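Local atomic coordinates of SusD-like protein BACOVA_02651 (Bacteroides ovatus, PDB entry 5E75), a protein that binds polysaccharide at the bacterial cell surface and probably captures xyloglucan before its transport into the periplasm for degradation. Residues Tyr57-Phe60 with Gln64-Ala67. Sequence-based numbering, arbitrary orientation.
Sequences YPQF and QVTA. With EDO (1,2-ethanediol), chain E.
V65 sets its CG2 methyl over the middle of the F60 ring, 3.6 Å from the ring centroid and 6° off the normal, a CH-pi contact in which the methyl lies nearly equidistant from all six ring carbons. The valine's first torsion, with CG1 anti to the backbone N (chi1 -178°), puts CG2 beside that N and over the aromatic face, while CG1 reaches the far end of the ring, 3.9 Å from F60 CZ. V65 CG2 also packs 3.5 Å from Q59 O. Q59 O accepts a nearly straight hydrogen bond from Q64 N (2.9 Å), received on a lone pair in the carbonyl plane; this i+5 to i backbone bond closes a pi-turn where the chain leaves the short helix 58-62. Q59 completes the tight part, its CB 3.6 Å from Q64 O and its CG crossing V65 CG2 at about a right angle. P42 and I43 of helix 40-46 also touch the buried ring; an alanine in place of F60 would probably leave V65 CG2 without the ring face it packs on and open a gap toward that helix. The partly exposed Q64 side chain is looser, and the amides diverge: Q59 NE2 hydrogen-bonds D69 OD2, Q64 OE1 T62 OG1. The chemistry is consistent with a turn held by one directional backbone bond and an apolar contact, with no charge pairing between the segments.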
loop_
_atom_site.group_PDB
_atom_site.type_symbol
_atom_site.label_atom_id
_atom_site.label_comp_id
_atom_site.label_asym_id
_atom_site.label_seq_id
_atom_site.Cartn_x
_atom_site.Cartn_y
_atom_site.Cartn_z
ATOM N N TYR A 57 3.806 -16.615 -6.087
ATOM C CA TYR A 57 3.149 -15.627 -6.954
ATOM C C TYR A 57 4.078 -14.850 -7.887
ATOM O O TYR A 57 3.898 -13.651 -8.083
ATOM C CB TYR A 57 2.319 -14.654 -6.107
ATOM C CG TYR A 57 1.518 -15.366 -5.051
ATOM C CD1 TYR A 57 0.701 -16.444 -5.385
ATOM C CD2 TYR A 57 1.612 -15.000 -3.719
ATOM C CE1 TYR A 57 -0.026 -17.116 -4.413
ATOM C CE2 TYR A 57 0.887 -15.665 -2.743
ATOM C CZ TYR A 57 0.076 -16.723 -3.104
ATOM O OH TYR A 57 -0.648 -17.394 -2.145
ATOM N N PRO A 58 5.051 -15.529 -8.512
ATOM C CA PRO A 58 5.957 -14.781 -9.395
ATOM C C PRO A 58 5.229 -14.159 -10.582
ATOM O O PRO A 58 5.695 -13.164 -11.154
ATOM C CB PRO A 58 6.939 -15.853 -9.873
ATOM C CG PRO A 58 6.205 -17.125 -9.744
ATOM C CD PRO A 58 5.384 -16.974 -8.500
ATOM N N GLN A 59 4.097 -14.749 -10.949
ATOM C CA GLN A 59 3.347 -14.270 -12.101
ATOM C C GLN A 59 2.892 -12.819 -11.946
ATOM O O GLN A 59 2.693 -12.135 -12.942
ATOM C CB GLN A 59 2.138 -15.166 -12.406
ATOM C CG GLN A 59 1.122 -15.296 -11.280
ATOM C CD GLN A 59 1.435 -16.412 -10.296
ATOM O OE1 GLN A 59 2.550 -16.924 -10.245
ATOM N NE2 GLN A 59 0.433 -16.799 -9.512
ATOM N N PHE A 60 2.711 -12.358 -10.714
ATOM C CA PHE A 60 2.343 -10.969 -10.495
ATOM C C PHE A 60 3.468 -10.014 -10.853
ATOM O O PHE A 60 3.231 -8.899 -11.328
ATOM C CB PHE A 60 1.846 -10.744 -9.060
ATOM C CG PHE A 60 0.450 -11.207 -8.864
ATOM C CD1 PHE A 60 0.187 -12.541 -8.645
ATOM C CD2 PHE A 60 -0.620 -10.320 -8.982
ATOM C CE1 PHE A 60 -1.107 -12.983 -8.513
ATOM C CE2 PHE A 60 -1.916 -10.761 -8.849
ATOM C CZ PHE A 60 -2.159 -12.083 -8.617
ATOM N N GLN A 64 2.189 -12.463 -15.813
ATOM C CA GLN A 64 1.638 -13.691 -16.366
ATOM C C GLN A 64 0.480 -14.236 -15.524
ATOM O O GLN A 64 0.248 -15.435 -15.458
ATOM C CB GLN A 64 2.744 -14.729 -16.509
ATOM C CG GLN A 64 3.863 -14.279 -17.441
ATOM C CD GLN A 64 5.045 -15.213 -17.421
ATOM O OE1 GLN A 64 5.979 -15.031 -16.648
ATOM N NE2 GLN A 64 5.009 -16.229 -18.275
ATOM N N VAL A 65 -0.276 -13.336 -14.907
ATOM C CA VAL A 65 -1.406 -13.733 -14.071
ATOM C C VAL A 65 -2.574 -14.244 -14.919
ATOM O O VAL A 65 -2.883 -13.682 -15.966
ATOM C CB VAL A 65 -1.887 -12.558 -13.199
ATOM C CG1 VAL A 65 -3.043 -12.991 -12.278
ATOM C CG2 VAL A 65 -0.753 -12.007 -12.371
ATOM N N THR A 66 -3.199 -15.327 -14.468
ATOM C CA THR A 66 -4.394 -15.854 -15.122
ATOM C C THR A 66 -5.630 -15.499 -14.307
ATOM O O THR A 66 -5.550 -15.185 -13.117
ATOM C CB THR A 66 -4.361 -17.377 -15.282
ATOM O OG1 THR A 66 -4.645 -17.999 -14.024
ATOM C CG2 THR A 66 -3.011 -17.851 -15.789
ATOM N N ALA A 67 -6.785 -15.552 -14.959
ATOM C CA ALA A 67 -8.048 -15.195 -14.321
ATOM C C ALA A 67 -8.434 -16.112 -13.168
ATOM O O ALA A 67 -9.269 -15.725 -12.342
ATOM C CB ALA A 67 -9.156 -15.164 -15.348
HETATM C C1 EDO E . 6.512 -11.981 -5.599
HETATM O O1 EDO E . 6.946 -13.143 -6.368
HETATM C C2 EDO E . 5.012 -11.934 -5.274
HETATM O O2 EDO E . 4.266 -11.431 -6.376
#